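Local coordinates for uncharacterized protein (Thermus thermophilus HB8, PDB 6SCE), which acts as a CARF-containing DNA nuclease of Type III CRISPR defence, activated by cyclic oligoadenylate, at residues Trp420-Leu429 against Val545-Phe554; Leu429-Tyr440 against Arg521-Leu529. All coordinates share one frame; numbering follows the deposited sequence. Where two conformers were deposited one is given.

Overall arrangement
Both contacts join the region around helix 425-432 to one mixed sheet, whose strands 519-528, 541-548 and 551-558 run side by side. In contact 1 the start of this helix and the residues before it sit on the 541-548/551-558 hairpin. In contact 2 the chain leaves the helix and adds strand 434-438 to the edge of the sheet. The centres of the two contacts lie 12 Å apart, and Leu429 serves both. Arg521 ties them together: its N lies 2.7 Å from Val545 O, and its NE forms a salt bridge with Glu426. The nearest atom of the bound RNA is about 3 Å from contact 1 and about 10 Å from contact 2.

Contact 1 of 2, residues Trp420-Leu429 against Val545-Phe554; sequences WEEGRPEDLL and VFFHRGALWF
A tight β-hairpin, strands 541-548 and 551-558, meets Trp420 at its turn and Pro425, Leu428 and Leu429 along one face. The sequence and sheet are consistent with a PD-(D/E)XK-like nuclease domain. Arg549 and Gly550 form a type I' turn, both with positive phi, and the Trp420 indole lies against it. Arg549 CA stands over the five-membered ring of Trp420, 3.5 Å from its centroid, as a CH-pi contact. Gly550 CA lies over the six-membered ring, 3.5 Å from Trp420 CH2. Gly550 O accepts a hydrogen bond from an adenine base (N6) of the bound RNA, so the residue packed on the indole also contacts the nucleic acid.

Asp406 holds both polar ends. Its O takes the hydrogen bond of Trp420 NE1, and its carboxylate forms a salt bridge with Arg549 NH2. Arg549 bends at chi3, which leaves Trp420 CD1 over one face of the guanidinium, 3.7 Å from NH1.

Trp420 CZ3 meets the edge of the Phe547 ring, 3.6 Å from CZ, with the two rings inclined by 70°. Phe547 has CG anti to the backbone N (chi1 -178°). This places its ring between Trp420 and Leu428, whose CD2 is 3.7 Å from Phe547 CE1. Helix 425-429 crosses strand 545-548 at 91°. Pro425, in the first turn, rests on the hairpin, its CB 3.8 Å from Leu552 CD1. Farther along, Leu429 CD2 packs on Leu552 CD2 and reaches the edge of the Phe554 ring, 4.1 Å from CZ.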
loop_
_atom_site.group_PDB
_atom_site.type_symbol
_atom_site.label_atom_id
_atom_site.label_comp_id
_atom_site.label_asym_id
_atom_site.label_seq_id
_atom_site.Cartn_x
_atom_site.Cartn_y
_atom_site.Cartn_z
ATOM N N TRP A 420 6.833 -5.789 -18.967
ATOM C CA TRP A 420 7.332 -6.081 -17.633
ATOM C C TRP A 420 8.733 -6.669 -17.690
ATOM O O TRP A 420 9.479 -6.547 -16.724
ATOM C CB TRP A 420 6.448 -7.095 -16.940
ATOM C CG TRP A 420 5.085 -6.595 -16.547
ATOM C CD1 TRP A 420 3.894 -7.077 -16.968
ATOM C CD2 TRP A 420 4.800 -5.586 -15.582
ATOM N NE1 TRP A 420 2.867 -6.399 -16.343
ATOM C CE2 TRP A 420 3.405 -5.496 -15.471
ATOM C CE3 TRP A 420 5.595 -4.748 -14.795
ATOM C CZ2 TRP A 420 2.777 -4.582 -14.622
ATOM C CZ3 TRP A 420 4.956 -3.847 -13.926
ATOM C CH2 TRP A 420 3.575 -3.786 -13.858
ATOM N N GLU A 421 9.082 -7.296 -18.815
ATOM C CA GLU A 421 10.417 -7.882 -18.990
ATOM C C GLU A 421 11.532 -6.845 -18.893
ATOM O O GLU A 421 12.680 -7.196 -18.667
ATOM C CB GLU A 421 10.521 -8.698 -20.301
ATOM C CG GLU A 421 10.527 -7.877 -21.587
ATOM C CD GLU A 421 9.153 -7.354 -21.989
ATOM O OE1 GLU A 421 8.144 -7.664 -21.314
ATOM O OE2 GLU A 421 9.075 -6.621 -22.995
ATOM N N GLU A 422 11.191 -5.574 -19.048
ATOM C CA GLU A 422 12.145 -4.470 -18.864
ATOM C C GLU A 422 12.258 -3.991 -17.432
ATOM O O GLU A 422 13.038 -3.104 -17.140
ATOM C CB GLU A 422 11.743 -3.270 -19.704
ATOM C CG GLU A 422 11.599 -3.534 -21.188
ATOM C CD GLU A 422 11.098 -2.308 -21.922
ATOM O OE1 GLU A 422 10.989 -1.223 -21.284
ATOM O OE2 GLU A 422 10.782 -2.421 -23.120
ATOM N N GLY A 423 11.448 -4.548 -16.553
ATOM C CA GLY A 423 11.428 -4.167 -15.149
ATOM C C GLY A 423 12.599 -4.768 -14.396
ATOM O O GLY A 423 13.188 -5.792 -14.824
ATOM N N ARG A 424 12.970 -4.107 -13.307
ATOM C CA ARG A 424 14.045 -4.608 -12.439
ATOM C C ARG A 424 13.649 -4.363 -10.999
ATOM O O ARG A 424 13.221 -3.239 -10.657
ATOM C CB ARG A 424 15.362 -3.898 -12.731
ATOM C CG ARG A 424 15.778 -3.901 -14.189
ATOM C CD ARG A 424 16.994 -3.016 -14.427
ATOM N NE ARG A 424 17.022 -2.510 -15.801
ATOM C CZ ARG A 424 17.841 -1.561 -16.262
ATOM N NH1 ARG A 424 18.748 -0.992 -15.472
ATOM N NH2 ARG A 424 17.758 -1.185 -17.533
ATOM N N PRO A 425 13.809 -5.379 -10.140
ATOM C CA PRO A 425 13.385 -5.184 -8.777
ATOM C C PRO A 425 14.135 -4.047 -8.065
ATOM O O PRO A 425 13.556 -3.385 -7.226
ATOM C CB PRO A 425 13.644 -6.542 -8.098
ATOM C CG PRO A 425 14.423 -7.352 -9.041
ATOM C CD PRO A 425 14.341 -6.733 -10.388
ATOM N N GLU A 426 15.394 -3.824 -8.412
ATOM C CA GLU A 426 16.158 -2.772 -7.788
ATOM C C GLU A 426 15.637 -1.372 -8.193
ATOM O O GLU A 426 15.751 -0.435 -7.407
ATOM C CB GLU A 426 17.666 -2.921 -8.049
ATOM C CG GLU A 426 18.097 -2.920 -9.504
ATOM C CD GLU A 426 17.978 -4.277 -10.190
ATOM O OE1 GLU A 426 17.321 -5.220 -9.667
ATOM O OE2 GLU A 426 18.541 -4.396 -11.291
ATOM N N ASP A 427 15.059 -1.245 -9.395
ATOM C CA ASP A 427 14.488 0.029 -9.847
ATOM C C ASP A 427 13.192 0.301 -9.121
ATOM O O ASP A 427 12.984 1.398 -8.618
ATOM C CB ASP A 427 14.286 0.066 -11.368
ATOM C CG ASP A 427 15.601 0.145 -12.127
ATOM O OD1 ASP A 427 16.642 0.322 -11.490
ATOM O OD2 ASP A 427 15.613 0.014 -13.360
ATOM N N LEU A 428 12.320 -0.696 -9.039
ATOM C CA LEU A 428 11.118 -0.533 -8.261
ATOM C C LEU A 428 11.451 -0.117 -6.824
ATOM O O LEU A 428 10.843 0.825 -6.272
ATOM C CB LEU A 428 10.285 -1.806 -8.264
ATOM C CG LEU A 428 9.032 -1.783 -7.397
ATOM C CD1 LEU A 428 8.091 -0.666 -7.838
ATOM C CD2 LEU A 428 8.366 -3.140 -7.518
ATOM N N LEU A 429 12.413 -0.809 -6.214
ATOM C CA LEU A 429 12.783 -0.517 -4.840
ATOM C C LEU A 429 13.338 0.914 -4.651
ATOM O O LEU A 429 13.042 1.552 -3.634
ATOM C CB LEU A 429 13.792 -1.562 -4.320
ATOM C CG LEU A 429 13.209 -2.903 -3.889
ATOM C CD1 LEU A 429 14.320 -3.943 -3.816
ATOM C CD2 LEU A 429 12.490 -2.817 -2.554
ATOM N N VAL A 545 15.187 -11.616 -3.972
ATOM C CA VAL A 545 14.077 -10.788 -4.410
ATOM C C VAL A 545 13.826 -11.062 -5.889
ATOM O O VAL A 545 14.752 -11.298 -6.670
ATOM C CB VAL A 545 14.313 -9.289 -4.086
ATOM C CG1 VAL A 545 15.540 -8.740 -4.803
ATOM C CG2 VAL A 545 13.085 -8.438 -4.391
ATOM N N PHE A 546 12.549 -11.083 -6.256
ATOM C CA PHE A 546 12.200 -11.172 -7.663
ATOM C C PHE A 546 10.985 -10.298 -7.970
ATOM O O PHE A 546 10.169 -9.988 -7.075
ATOM C CB PHE A 546 12.062 -12.633 -8.178
ATOM C CG PHE A 546 10.975 -13.447 -7.536
ATOM C CD1 PHE A 546 11.219 -14.156 -6.370
ATOM C CD2 PHE A 546 9.743 -13.595 -8.158
ATOM C CE1 PHE A 546 10.225 -14.940 -5.798
ATOM C CE2 PHE A 546 8.746 -14.384 -7.603
ATOM C CZ PHE A 546 8.981 -15.049 -6.415
ATOM N N PHE A 547 10.900 -9.888 -9.234
ATOM C CA PHE A 547 9.805 -9.050 -9.718
ATOM C C PHE A 547 9.153 -9.768 -10.895
ATOM O O PHE A 547 9.845 -10.225 -11.798
ATOM C CB PHE A 547 10.338 -7.671 -10.111
ATOM C CG PHE A 547 9.274 -6.726 -10.575
ATOM C CD1 PHE A 547 8.278 -6.314 -9.716
ATOM C CD2 PHE A 547 9.256 -6.271 -11.893
ATOM C CE1 PHE A 547 7.271 -5.467 -10.145
ATOM C CE2 PHE A 547 8.263 -5.409 -12.323
ATOM C CZ PHE A 547 7.269 -5.008 -11.447
ATOM N N HIS A 548 7.831 -9.928 -10.852
ATOM C CA HIS A 548 7.145 -10.559 -11.967
ATOM C C HIS A 548 5.784 -9.921 -12.160
ATOM O O HIS A 548 4.926 -10.032 -11.301
ATOM C CB HIS A 548 6.993 -12.061 -11.725
ATOM C CG HIS A 548 6.470 -12.806 -12.911
ATOM N ND1 HIS A 548 7.023 -12.676 -14.166
ATOM C CD2 HIS A 548 5.449 -13.690 -13.034
ATOM C CE1 HIS A 548 6.350 -13.435 -15.018
ATOM N NE2 HIS A 548 5.394 -14.061 -14.357
ATOM N N ARG A 549 5.619 -9.222 -13.275
ATOM C CA ARG A 549 4.309 -8.715 -13.710
ATOM C C ARG A 549 3.540 -7.812 -12.735
ATOM O O ARG A 549 2.332 -7.912 -12.645
ATOM C CB ARG A 549 3.434 -9.896 -14.120
ATOM C CG ARG A 549 4.062 -10.654 -15.292
ATOM C CD ARG A 549 3.126 -11.670 -15.898
ATOM N NE ARG A 549 1.856 -11.099 -16.362
ATOM C CZ ARG A 549 1.659 -10.451 -17.512
ATOM N NH1 ARG A 549 2.649 -10.217 -18.370
ATOM N NH2 ARG A 549 0.442 -10.015 -17.802
ATOM N N GLY A 550 4.218 -6.919 -12.023
ATOM C CA GLY A 550 3.518 -5.979 -11.101
ATOM C C GLY A 550 3.374 -6.438 -9.652
ATOM O O GLY A 550 2.564 -5.857 -8.839
ATOM N N ALA A 551 4.130 -7.490 -9.320
ATOM C CA ALA A 551 4.266 -7.918 -7.930
ATOM C C ALA A 551 5.739 -8.140 -7.609
ATOM O O ALA A 551 6.458 -8.838 -8.330
ATOM C CB ALA A 551 3.455 -9.162 -7.653
ATOM N N LEU A 552 6.193 -7.482 -6.549
ATOM C CA LEU A 552 7.523 -7.719 -5.996
ATOM C C LEU A 552 7.438 -8.848 -4.975
ATOM O O LEU A 552 6.457 -8.956 -4.226
ATOM C CB LEU A 552 8.047 -6.463 -5.298
ATOM C CG LEU A 552 9.542 -6.467 -4.981
ATOM C CD1 LEU A 552 10.390 -6.579 -6.216
ATOM C CD2 LEU A 552 9.862 -5.160 -4.269
ATOM N N TRP A 553 8.472 -9.685 -4.945
ATOM C CA TRP A 553 8.552 -10.807 -4.003
ATOM C C TRP A 553 9.877 -10.728 -3.267
ATOM O O TRP A 553 10.914 -10.517 -3.891
ATOM C CB TRP A 553 8.542 -12.156 -4.735
ATOM C CG TRP A 553 7.261 -12.537 -5.415
ATOM C CD1 TRP A 553 6.742 -11.993 -6.550
ATOM C CD2 TRP A 553 6.390 -13.604 -5.047
ATOM N NE1 TRP A 553 5.559 -12.621 -6.881
ATOM C CE2 TRP A 553 5.332 -13.625 -5.986
ATOM C CE3 TRP A 553 6.393 -14.544 -4.007
ATOM C CZ2 TRP A 553 4.288 -14.544 -5.913
ATOM C CZ3 TRP A 553 5.352 -15.431 -3.922
ATOM C CH2 TRP A 553 4.302 -15.426 -4.870
ATOM N N PHE A 554 9.819 -10.891 -1.948
ATOM C CA PHE A 554 10.997 -11.078 -1.126
ATOM C C PHE A 554 11.084 -12.551 -0.762
ATOM O O PHE A 554 10.066 -13.197 -0.508
ATOM C CB PHE A 554 10.903 -10.247 0.150
ATOM C CG PHE A 554 10.894 -8.770 -0.091
ATOM C CD1 PHE A 554 11.789 -8.191 -0.981
ATOM C CD2 PHE A 554 9.998 -7.952 0.579
ATOM C CE1 PHE A 554 11.778 -6.826 -1.205
ATOM C CE2 PHE A 554 9.989 -6.587 0.363
ATOM C CZ PHE A 554 10.880 -6.022 -0.513
#

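Contact 2 of 2, residues Leu429-Tyr440 against Arg521-Leu529; sequences LALRGYRFEEEY and RMGGHLVPL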
loop_
_atom_site.group_PDB
_atom_site.type_symbol
_atom_site.label_atom_id
_atom_site.label_comp_id
_atom_site.label_asym_id
_atom_site.label_seq_id
_atom_site.Cartn_x
_atom_site.Cartn_y
_atom_site.Cartn_z
ATOM N N LEU A 429 12.413 -0.809 -6.214
ATOM C CA LEU A 429 12.783 -0.517 -4.840
ATOM C C LEU A 429 13.338 0.914 -4.651
ATOM O O LEU A 429 13.042 1.552 -3.634
ATOM C CB LEU A 429 13.792 -1.562 -4.320
ATOM C CG LEU A 429 13.209 -2.903 -3.889
ATOM C CD1 LEU A 429 14.320 -3.943 -3.816
ATOM C CD2 LEU A 429 12.490 -2.817 -2.554
ATOM N N ALA A 430 14.120 1.390 -5.617
ATOM C CA ALA A 430 14.598 2.764 -5.619
ATOM C C ALA A 430 13.404 3.727 -5.620
ATOM O O ALA A 430 13.311 4.661 -4.810
ATOM C CB ALA A 430 15.484 2.996 -6.826
ATOM N N LEU A 431 12.439 3.454 -6.494
ATOM C CA LEU A 431 11.270 4.319 -6.597
ATOM C C LEU A 431 10.539 4.377 -5.279
ATOM O O LEU A 431 10.005 5.409 -4.883
ATOM C CB LEU A 431 10.351 3.835 -7.728
ATOM C CG LEU A 431 9.054 4.594 -7.947
ATOM C CD1 LEU A 431 9.371 5.985 -8.461
ATOM C CD2 LEU A 431 8.229 3.809 -8.964
ATOM N N ARG A 432 10.526 3.250 -4.594
ATOM C CA ARG A 432 9.911 3.126 -3.306
ATOM C C ARG A 432 10.668 3.783 -2.173
ATOM O O ARG A 432 10.089 4.015 -1.145
ATOM C CB ARG A 432 9.779 1.660 -2.958
ATOM C CG ARG A 432 9.186 1.334 -1.598
ATOM C CD ARG A 432 7.779 1.895 -1.448
ATOM N NE ARG A 432 7.267 1.570 -0.132
ATOM C CZ ARG A 432 7.655 2.177 0.993
ATOM N NH1 ARG A 432 8.521 3.198 0.971
ATOM N NH2 ARG A 432 7.151 1.781 2.133
ATOM N N GLY A 433 11.942 4.072 -2.358
ATOM C CA GLY A 433 12.742 4.662 -1.281
ATOM C C GLY A 433 13.849 3.794 -0.713
ATOM O O GLY A 433 14.308 4.036 0.408
ATOM N N TYR A 434 14.288 2.780 -1.453
ATOM C CA TYR A 434 15.328 1.874 -0.944
ATOM C C TYR A 434 16.416 1.619 -1.977
ATOM O O TYR A 434 16.136 1.501 -3.176
ATOM C CB TYR A 434 14.721 0.537 -0.545
ATOM C CG TYR A 434 13.887 0.616 0.689
ATOM C CD1 TYR A 434 12.595 1.110 0.636
ATOM C CD2 TYR A 434 14.396 0.239 1.926
ATOM C CE1 TYR A 434 11.824 1.214 1.780
ATOM C CE2 TYR A 434 13.624 0.330 3.074
ATOM C CZ TYR A 434 12.334 0.827 2.989
ATOM O OH TYR A 434 11.532 0.929 4.101
ATOM N N ARG A 435 17.661 1.542 -1.527
ATOM C CA ARG A 435 18.757 1.063 -2.389
ATOM C C ARG A 435 18.963 -0.406 -2.027
ATOM O O ARG A 435 19.240 -0.727 -0.888
ATOM C CB ARG A 435 20.061 1.852 -2.185
ATOM C CG ARG A 435 21.168 1.435 -3.157
ATOM C CD ARG A 435 22.460 2.258 -3.016
ATOM N NE ARG A 435 22.868 2.375 -1.610
ATOM C CZ ARG A 435 22.699 3.445 -0.833
ATOM N NH1 ARG A 435 22.138 4.562 -1.289
ATOM N NH2 ARG A 435 23.112 3.401 0.424
ATOM N N PHE A 436 18.758 -1.301 -2.982
ATOM C CA PHE A 436 18.960 -2.708 -2.730
ATOM C C PHE A 436 20.459 -2.992 -2.867
ATOM O O PHE A 436 20.971 -2.948 -3.961
ATOM C CB PHE A 436 18.172 -3.528 -3.747
ATOM C CG PHE A 436 18.367 -5.013 -3.618
ATOM C CD1 PHE A 436 18.490 -5.614 -2.381
ATOM C CD2 PHE A 436 18.400 -5.812 -4.745
ATOM C CE1 PHE A 436 18.669 -6.979 -2.273
ATOM C CE2 PHE A 436 18.569 -7.183 -4.634
ATOM C CZ PHE A 436 18.699 -7.756 -3.402
ATOM N N GLU A 437 21.144 -3.247 -1.752
ATOM C CA GLU A 437 22.585 -3.572 -1.785
ATOM C C GLU A 437 22.763 -5.087 -1.792
ATOM O O GLU A 437 22.563 -5.755 -0.783
ATOM C CB GLU A 437 23.328 -2.917 -0.622
ATOM C CG GLU A 437 23.487 -1.416 -0.831
ATOM C CD GLU A 437 24.235 -0.711 0.292
ATOM O OE1 GLU A 437 24.759 -1.395 1.204
ATOM O OE2 GLU A 437 24.299 0.539 0.255
ATOM N N GLU A 438 23.067 -5.611 -2.973
ATOM C CA GLU A 438 23.189 -7.036 -3.185
ATOM C C GLU A 438 24.471 -7.561 -2.538
ATOM O O GLU A 438 25.530 -6.934 -2.636
ATOM C CB GLU A 438 23.217 -7.351 -4.677
ATOM C CG GLU A 438 21.869 -7.269 -5.366
ATOM C CD GLU A 438 22.001 -7.341 -6.868
ATOM O OE1 GLU A 438 21.601 -8.351 -7.460
ATOM O OE2 GLU A 438 22.536 -6.389 -7.459
ATOM N N GLU A 439 24.350 -8.710 -1.882
ATOM C CA GLU A 439 25.498 -9.418 -1.309
ATOM C C GLU A 439 26.243 -10.264 -2.343
ATOM O O GLU A 439 27.425 -10.562 -2.164
ATOM C CB GLU A 439 25.056 -10.315 -0.157
ATOM C CG GLU A 439 25.285 -9.726 1.221
ATOM C CD GLU A 439 25.046 -10.751 2.309
ATOM O OE1 GLU A 439 23.932 -11.319 2.344
ATOM O OE2 GLU A 439 25.972 -10.996 3.119
ATOM N N TYR A 440 25.548 -10.656 -3.408
ATOM C CA TYR A 440 26.100 -11.535 -4.429
ATOM C C TYR A 440 25.748 -11.040 -5.841
ATOM O O TYR A 440 25.197 -11.796 -6.645
ATOM C CB TYR A 440 25.580 -12.974 -4.214
ATOM C CG TYR A 440 25.725 -13.483 -2.797
ATOM C CD1 TYR A 440 26.977 -13.767 -2.267
ATOM C CD2 TYR A 440 24.609 -13.683 -1.976
ATOM C CE1 TYR A 440 27.126 -14.221 -0.972
ATOM C CE2 TYR A 440 24.748 -14.146 -0.668
ATOM C CZ TYR A 440 26.022 -14.413 -0.176
ATOM O OH TYR A 440 26.197 -14.874 1.112
ATOM N N ARG A 521 16.876 -12.103 -8.160
ATOM C CA ARG A 521 18.110 -11.649 -7.566
ATOM C C ARG A 521 18.365 -12.419 -6.285
ATOM O O ARG A 521 17.430 -12.896 -5.619
ATOM C CB ARG A 521 18.046 -10.167 -7.188
ATOM C CG ARG A 521 17.686 -9.217 -8.315
ATOM C CD ARG A 521 18.876 -8.909 -9.210
ATOM N NE ARG A 521 18.518 -7.902 -10.198
ATOM C CZ ARG A 521 18.014 -8.162 -11.403
ATOM N NH1 ARG A 521 17.821 -9.413 -11.818
ATOM N NH2 ARG A 521 17.719 -7.156 -12.216
HETATM N N MSE A 522 19.642 -12.484 -5.910
HETATM C CA MSE A 522 20.014 -13.069 -4.625
HETATM C C MSE A 522 19.784 -12.019 -3.562
HETATM O O MSE A 522 19.157 -10.985 -3.827
HETATM C CB MSE A 522 21.444 -13.608 -4.757
HETATM C CG MSE A 522 21.390 -14.851 -5.615
HETATM SE SE MSE A 522 23.064 -15.896 -5.295
HETATM C CE MSE A 522 22.469 -16.585 -3.569
ATOM N N GLY A 523 20.266 -12.290 -2.353
ATOM C CA GLY A 523 19.978 -11.501 -1.185
ATOM C C GLY A 523 20.798 -10.255 -0.985
ATOM O O GLY A 523 21.702 -9.932 -1.762
ATOM N N GLY A 524 20.451 -9.537 0.065
ATOM C CA GLY A 524 21.175 -8.338 0.407
ATOM C C GLY A 524 20.406 -7.461 1.367
ATOM O O GLY A 524 19.551 -7.925 2.123
ATOM N N HIS A 525 20.725 -6.174 1.326
ATOM C CA HIS A 525 20.238 -5.233 2.294
ATOM C C HIS A 525 19.344 -4.217 1.599
ATOM O O HIS A 525 19.720 -3.676 0.567
ATOM C CB HIS A 525 21.428 -4.553 2.977
ATOM C CG HIS A 525 22.150 -5.463 3.921
ATOM N ND1 HIS A 525 23.111 -6.357 3.499
ATOM C CD2 HIS A 525 22.001 -5.668 5.252
ATOM C CE1 HIS A 525 23.550 -7.048 4.538
ATOM N NE2 HIS A 525 22.895 -6.648 5.613
ATOM N N LEU A 526 18.171 -3.988 2.168
ATOM C CA LEU A 526 17.291 -2.917 1.705
ATOM C C LEU A 526 17.632 -1.678 2.521
ATOM O O LEU A 526 17.229 -1.553 3.674
ATOM C CB LEU A 526 15.835 -3.303 1.896
ATOM C CG LEU A 526 15.429 -4.645 1.274
ATOM C CD1 LEU A 526 14.023 -5.039 1.701
ATOM C CD2 LEU A 526 15.520 -4.565 -0.223
ATOM N N VAL A 527 18.395 -0.779 1.929
ATOM C CA VAL A 527 18.858 0.401 2.640
ATOM C C VAL A 527 17.980 1.617 2.323
ATOM O O VAL A 527 17.961 2.072 1.180
ATOM C CB VAL A 527 20.305 0.729 2.269
ATOM C CG1 VAL A 527 20.778 1.965 3.035
ATOM C CG2 VAL A 527 21.200 -0.487 2.554
ATOM N N PRO A 528 17.276 2.154 3.334
ATOM C CA PRO A 528 16.488 3.360 3.073
ATOM C C PRO A 528 17.363 4.465 2.505
ATOM O O PRO A 528 18.520 4.610 2.904
ATOM C CB PRO A 528 15.941 3.743 4.461
ATOM C CG PRO A 528 15.979 2.484 5.251
ATOM C CD PRO A 528 17.191 1.740 4.747
ATOM N N LEU A 529 16.838 5.215 1.542
ATOM C CA LEU A 529 17.622 6.268 0.922
ATOM C C LEU A 529 17.693 7.483 1.852
ATOM O O LEU A 529 16.813 7.614 2.717
ATOM C CB LEU A 529 17.007 6.648 -0.421
ATOM C CG LEU A 529 17.157 5.568 -1.487
ATOM C CD1 LEU A 529 16.319 5.900 -2.702
ATOM C CD2 LEU A 529 18.623 5.413 -1.887
HETATM O O HOH W 1 21.625 -11.127 -7.479
HETATM O O HOH W 2 22.794 -10.664 -4.177
#
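Phe436 leans across Leu526, its CD1 3.8 Å from Leu526 CD2, on the face of the sheet that also carries Tyr434. With chi1 near 177° the ring trails away from its own backbone N and lies along the partner strand, toward Arg521. The ring edge meets Met522 O in plane, with Phe436 CZ 3.3 Å away. That carbonyl is buried and has no hydrogen-bond partner in the model. Tyr434 presents its ring edge to Leu526 O, while its CE2 touches Pro528 CG at 3.9 Å. Its hydroxyl is hydrogen-bonded to Glu256.

On the opposite face Arg435 bends at chi3 and grips Glu437 side-on. NE and NH2 of Arg435 both reach Glu437 OE2, with NE at 3.0 Å and OE2 in the guanidinium plane. Val527 lies side by side with Arg435, pointing the same way. Its CG1 faces NH2 of Arg435, and its CG2 is 3.8 Å from Glu437 CD.

Strand 434-438 is an edge strand of the sheet within this chain and runs antiparallel to 519-528. Gly433 ends helix 425-432 in a Schellman motif and turns the chain into it. Arg435 with Val527 and Glu437 with His525 are the hydrogen-bonded pairs. Gly524 CA makes a CA-H...O contact with Glu437 O at 3.2 Å, where Gly524 pairs with Glu438.

Beyond the strand, Glu439 N bonds to Gly523 O, and a water links the same oxygen to Tyr440 N. Selenomethionine Met522 lies beside the Tyr440 ring, a Met-aromatic contact with SE 5.1 Å from the ring centroid. A second water joins Glu438 OE1 to Met522 N.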